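Local coordinates for protein 3-phytase (Klebsiella pneumoniae, PDB 2WNH) that probably removes phosphate groups from phytate (inositol hexakisphosphate) as a histidine acid phosphatase, at residues B[73-78]-B[337-342]; B[19-24]-B[65-70]. The protein carries 3 engineered substitutions. All blocks are in the same frame, centred on the assembly; numbering follows the deposited sequence. Where two conformers were deposited one is given.

Overall arrangement
The two contacts pin helix 58-77 to the central sheet of the histidine phosphatase fold. From the N terminus, interaction 2 comes first. It joins strand 14-24 to the middle of the helix and closes a loop of 40 residues. Interaction 1 follows in series. It starts from the end of the same helix and closes a much longer loop of 258 residues, on strand 334-342. The two loops neither nest nor cross. The centres of interactions 1 and 2 are about 8 Å apart. They lie on the same side of the chain's centre, and their residues touch. Gln341 NE2 packs 3.4 Å from Glu21 OE2, and Tyr75 CZ lies 3.5 Å from Val19 CG2.

Interaction 1 of 2, residues B[73-78]-B[337-342]; sequences QHYRQL and RVYFQA. With NA (sodium ion), chain G; NA (sodium ion), chain C.
Tyr75, near the end of helix 58-77, meets Tyr339 of strand 334-342 where the helix packs on the central sheet of the histidine phosphatase fold. His74 precedes it, one face of its ring against Leu78 CG. Tyr75 carries the contact. Its CG stands anti to the carbonyl carbon (chi1 -70°), and the hydroxyl ends 3.3 Å from Tyr339 OH. The two side chains approach from opposite directions. Both hydroxyls hydrogen-bond to the same carboxylate oxygen, OE2 of Glu324 on strand 320-328, so this one oxygen gathers them. Arg76 faces elsewhere. Its O binds a sodium at the interface with a second subunit, whose own Arg76 O also takes part; the ion is modelled twice, at overlapping positions, so its exact place is doubtful. On the strand, Arg337 lays its guanidinium face against Tyr339 CE1, which is 3.3 Å above the plane. It also forms salt bridges with Glu324 and Glu364. One water completes the link: it donates to Tyr75 OH at 3.0 Å and accepts from Gln341 NE2 at 3.0 Å.

Interaction 2 of 2, residues B[19-24]-B[65-70]; sequences VVELSR and VNKGRE
Strand 14-24 runs into the RHG signature of the histidine acid phosphatases, and its Glu21 forms a buried salt bridge with Lys67 of helix 58-77. The helix belongs to the crossover between parallel strands 14-24 and 91-95, which flank strand 284-289. Glu21 and Lys67 reach for each other from opposite directions. Glu21 is extended, while Lys67 bends at chi2 (-90°) and then runs straight to its ammonium group. Lys67 NZ donates to Glu21 OE2 at 2.7 Å. It arrives above the carboxylate plane, 39° out of it. The other oxygen, Glu21 OE1, is 3.9 Å from Lys67 NZ, so the grip is one-sided. Glu21 OE2 also bonds to Ser320 OG, and Glu21 OE1 bonds to Trp284 NE1. These bonds hold the carboxylate in place. A water accepts from Lys67 NZ at 2.9 Å and donates to Ser23 OG at 2.8 Å. Ser23 OG in turn donates to Arg24 O at 2.8 Å, so the lysine is linked to the start of the signature. The side chain of Lys67 lies about 11 Å from that of His358, a magnesium-binding residue whose ion is absent from this chain. Lys67 NZ also forms a salt bridge with Glu71, whose other oxygen lies close to Glu21 OE1. The buried ammonium group therefore has two acids and a water around it, and its positive charge probably offsets the repulsion between those acids.

Interaction 1 of 2, residues B[73-78]-B[337-342]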
# COMPACT_ATOMS: atom_id res chain seq x y z
N GLN B 73 -3.42 1.95 -15.06
CA GLN B 73 -2.01 2.30 -14.79
C GLN B 73 -1.38 2.92 -16.04
O GLN B 73 -0.65 3.91 -15.96
CB GLN B 73 -1.22 1.07 -14.30
CG GLN B 73 -1.66 0.59 -12.91
CD GLN B 73 -1.01 -0.71 -12.45
OE1 GLN B 73 -0.20 -1.30 -13.17
NE2 GLN B 73 -1.37 -1.15 -11.22
N HIS B 74 -1.68 2.33 -17.20
CA HIS B 74 -1.13 2.79 -18.48
C HIS B 74 -1.57 4.23 -18.77
O HIS B 74 -0.75 5.07 -19.12
CB HIS B 74 -1.56 1.82 -19.61
CG HIS B 74 -1.28 2.31 -20.99
ND1 HIS B 74 -0.00 2.39 -21.51
CD2 HIS B 74 -2.11 2.71 -21.98
CE1 HIS B 74 -0.06 2.82 -22.76
NE2 HIS B 74 -1.33 3.03 -23.07
N TYR B 75 -2.86 4.52 -18.61
CA TYR B 75 -3.36 5.85 -18.87
C TYR B 75 -2.97 6.92 -17.83
O TYR B 75 -2.92 8.11 -18.16
CB TYR B 75 -4.87 5.82 -19.16
CG TYR B 75 -5.23 5.18 -20.49
CD1 TYR B 75 -4.46 5.42 -21.67
CD2 TYR B 75 -6.36 4.35 -20.61
CE1 TYR B 75 -4.82 4.82 -22.92
CE2 TYR B 75 -6.71 3.76 -21.84
CZ TYR B 75 -5.92 3.99 -22.99
OH TYR B 75 -6.29 3.44 -24.20
N ARG B 76 -2.65 6.51 -16.60
CA ARG B 76 -2.05 7.46 -15.64
C ARG B 76 -0.60 7.74 -16.04
O ARG B 76 -0.13 8.90 -15.95
CB ARG B 76 -2.15 6.93 -14.20
CG ARG B 76 -3.54 7.05 -13.61
CD ARG B 76 -3.59 6.63 -12.14
NE ARG B 76 -3.67 5.19 -12.01
CZ ARG B 76 -4.81 4.47 -12.10
NH1 ARG B 76 -5.99 5.06 -12.30
NH2 ARG B 76 -4.73 3.16 -11.98
N GLN B 77 0.13 6.69 -16.45
CA GLN B 77 1.53 6.81 -16.88
C GLN B 77 1.65 7.81 -18.03
O GLN B 77 2.54 8.66 -18.04
CB GLN B 77 2.11 5.41 -17.25
CG GLN B 77 3.34 5.38 -18.20
CD GLN B 77 4.65 5.79 -17.55
OE1 GLN B 77 4.75 5.85 -16.33
NE2 GLN B 77 5.67 6.07 -18.38
N LEU B 78 0.73 7.73 -18.99
CA LEU B 78 0.72 8.62 -20.16
C LEU B 78 0.19 10.02 -19.85
O LEU B 78 0.17 10.90 -20.73
CB LEU B 78 -0.12 8.01 -21.28
CG LEU B 78 0.47 6.79 -21.98
CD1 LEU B 78 -0.55 6.28 -23.03
CD2 LEU B 78 1.79 7.13 -22.65
N ARG B 337 -5.16 6.82 -33.40
CA ARG B 337 -4.66 5.45 -33.30
C ARG B 337 -5.87 4.54 -33.12
O ARG B 337 -6.79 4.86 -32.36
CB ARG B 337 -3.72 5.34 -32.10
CG ARG B 337 -3.19 3.95 -31.87
CD ARG B 337 -2.14 3.96 -30.80
NE ARG B 337 -1.64 2.62 -30.58
CZ ARG B 337 -1.54 2.04 -29.39
NH1 ARG B 337 -1.93 2.69 -28.30
NH2 ARG B 337 -1.05 0.81 -29.31
N VAL B 338 -5.88 3.41 -33.83
CA VAL B 338 -7.04 2.52 -33.83
C VAL B 338 -6.50 1.11 -33.65
O VAL B 338 -5.61 0.68 -34.39
CB VAL B 338 -7.79 2.61 -35.19
CG1 VAL B 338 -8.96 1.65 -35.19
CG2 VAL B 338 -8.25 4.02 -35.43
N TYR B 339 -7.00 0.38 -32.65
CA TYR B 339 -6.48 -0.98 -32.46
C TYR B 339 -7.48 -1.91 -31.81
O TYR B 339 -8.48 -1.45 -31.25
CB TYR B 339 -5.15 -0.98 -31.68
CG TYR B 339 -5.19 -0.36 -30.31
CD1 TYR B 339 -4.99 1.01 -30.15
CD2 TYR B 339 -5.41 -1.14 -29.18
CE1 TYR B 339 -5.01 1.58 -28.89
CE2 TYR B 339 -5.42 -0.57 -27.89
CZ TYR B 339 -5.23 0.80 -27.77
OH TYR B 339 -5.21 1.43 -26.54
N PHE B 340 -7.21 -3.20 -31.92
CA PHE B 340 -8.00 -4.21 -31.25
C PHE B 340 -7.06 -4.94 -30.31
O PHE B 340 -5.91 -5.23 -30.66
CB PHE B 340 -8.60 -5.20 -32.25
CG PHE B 340 -9.42 -6.28 -31.59
CD1 PHE B 340 -10.65 -5.98 -30.99
CD2 PHE B 340 -8.96 -7.59 -31.53
CE1 PHE B 340 -11.40 -6.95 -30.34
CE2 PHE B 340 -9.73 -8.58 -30.89
CZ PHE B 340 -10.94 -8.26 -30.30
N GLN B 341 -7.54 -5.20 -29.09
CA GLN B 341 -6.72 -5.88 -28.09
C GLN B 341 -7.48 -6.99 -27.39
O GLN B 341 -8.69 -6.86 -27.17
CB GLN B 341 -6.19 -4.86 -27.06
CG GLN B 341 -7.27 -4.28 -26.15
CD GLN B 341 -6.74 -3.19 -25.23
OE1 GLN B 341 -5.62 -3.28 -24.75
NE2 GLN B 341 -7.54 -2.15 -25.02
N ALA B 342 -6.75 -8.04 -27.00
CA ALA B 342 -7.28 -9.19 -26.24
C ALA B 342 -6.19 -9.90 -25.45
O ALA B 342 -5.01 -9.72 -25.72
CB ALA B 342 -7.92 -10.21 -27.19
NA NA G . 0.67 10.55 -14.20
NA NA C . 1.14 10.19 -14.43
O HOH W 1 -6.69 0.47 -23.91

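Interaction 2 of 2, residues B[19-24]-B[65-70]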
# COMPACT_ATOMS: atom_id res chain seq x y z
N VAL B 19 -9.62 8.81 -25.21
CA VAL B 19 -9.81 7.40 -25.53
C VAL B 19 -11.30 7.11 -25.69
O VAL B 19 -12.13 7.52 -24.87
CB VAL B 19 -9.27 6.49 -24.38
CG1 VAL B 19 -9.51 5.00 -24.71
CG2 VAL B 19 -7.76 6.71 -24.11
N VAL B 20 -11.64 6.39 -26.77
CA VAL B 20 -12.99 5.83 -26.92
C VAL B 20 -12.81 4.33 -27.06
O VAL B 20 -12.09 3.87 -27.95
CB VAL B 20 -13.73 6.39 -28.19
CG1 VAL B 20 -15.04 5.64 -28.47
CG2 VAL B 20 -13.99 7.89 -28.02
N GLU B 21 -13.45 3.58 -26.17
CA GLU B 21 -13.28 2.13 -26.14
C GLU B 21 -14.61 1.38 -26.17
O GLU B 21 -15.58 1.76 -25.46
CB GLU B 21 -12.50 1.75 -24.88
CG GLU B 21 -12.21 0.26 -24.73
CD GLU B 21 -11.19 -0.01 -23.64
OE1 GLU B 21 -11.02 0.83 -22.75
OE2 GLU B 21 -10.51 -1.06 -23.71
N LEU B 22 -14.65 0.34 -27.01
CA LEU B 22 -15.79 -0.57 -27.14
C LEU B 22 -15.33 -1.97 -26.73
O LEU B 22 -14.61 -2.63 -27.48
CB LEU B 22 -16.33 -0.58 -28.59
CG LEU B 22 -17.51 -1.55 -28.85
CD1 LEU B 22 -18.76 -1.19 -28.02
CD2 LEU B 22 -17.86 -1.63 -30.35
N SER B 23 -15.79 -2.42 -25.56
CA SER B 23 -15.38 -3.68 -24.96
C SER B 23 -16.47 -4.72 -25.12
O SER B 23 -17.65 -4.40 -25.02
CB SER B 23 -15.16 -3.47 -23.46
OG SER B 23 -14.74 -4.69 -22.83
N ARG B 24 -16.06 -5.98 -25.31
CA ARG B 24 -16.98 -7.10 -25.19
C ARG B 24 -17.13 -7.38 -23.71
O ARG B 24 -16.21 -7.11 -22.92
CB ARG B 24 -16.41 -8.37 -25.89
CG ARG B 24 -17.42 -9.51 -25.96
CD ARG B 24 -16.82 -10.82 -26.47
NE ARG B 24 -17.81 -11.91 -26.29
CZ ARG B 24 -17.57 -13.21 -26.48
NH1 ARG B 24 -16.38 -13.62 -26.90
NH2 ARG B 24 -18.54 -14.11 -26.24
N VAL B 65 -11.09 -7.36 -14.46
CA VAL B 65 -10.36 -6.51 -13.51
C VAL B 65 -8.87 -6.43 -13.86
O VAL B 65 -8.27 -5.33 -13.81
CB VAL B 65 -10.53 -7.00 -12.03
CG1 VAL B 65 -9.52 -6.28 -11.05
CG2 VAL B 65 -11.99 -6.79 -11.53
N ASN B 66 -8.26 -7.57 -14.21
CA ASN B 66 -6.81 -7.59 -14.53
C ASN B 66 -6.48 -6.66 -15.70
O ASN B 66 -5.55 -5.86 -15.66
CB ASN B 66 -6.31 -9.00 -14.87
CG ASN B 66 -6.27 -9.94 -13.65
OD1 ASN B 66 -6.27 -11.16 -13.83
ND2 ASN B 66 -6.23 -9.40 -12.46
N LYS B 67 -7.29 -6.75 -16.75
CA LYS B 67 -7.11 -5.86 -17.90
C LYS B 67 -7.36 -4.38 -17.51
O LYS B 67 -6.55 -3.51 -17.87
CB LYS B 67 -8.04 -6.34 -19.03
CG LYS B 67 -7.91 -5.57 -20.36
CD LYS B 67 -8.86 -4.41 -20.38
CE LYS B 67 -8.95 -3.77 -21.76
NZ LYS B 67 -10.07 -2.76 -21.66
N GLY B 68 -8.44 -4.10 -16.78
CA GLY B 68 -8.77 -2.74 -16.35
C GLY B 68 -7.66 -2.14 -15.47
O GLY B 68 -7.34 -0.95 -15.58
N ARG B 69 -7.08 -2.95 -14.61
CA ARG B 69 -6.03 -2.46 -13.70
C ARG B 69 -4.80 -2.02 -14.48
O ARG B 69 -4.29 -0.91 -14.28
CB ARG B 69 -5.61 -3.54 -12.69
CG ARG B 69 -4.48 -3.10 -11.75
CD ARG B 69 -4.01 -4.19 -10.79
NE ARG B 69 -5.08 -4.90 -10.06
CZ ARG B 69 -6.13 -4.33 -9.45
NH1 ARG B 69 -6.33 -3.01 -9.52
NH2 ARG B 69 -7.01 -5.11 -8.82
N GLU B 70 -4.35 -2.86 -15.41
CA GLU B 70 -3.18 -2.50 -16.21
C GLU B 70 -3.49 -1.28 -17.11
O GLU B 70 -2.63 -0.42 -17.29
CB GLU B 70 -2.70 -3.71 -17.01
CG GLU B 70 -2.31 -4.91 -16.13
CD GLU B 70 -1.16 -4.62 -15.16
OE1 GLU B 70 -0.25 -3.82 -15.50
OE2 GLU B 70 -1.16 -5.21 -14.05
O HOH W 2 -12.11 -4.76 -21.97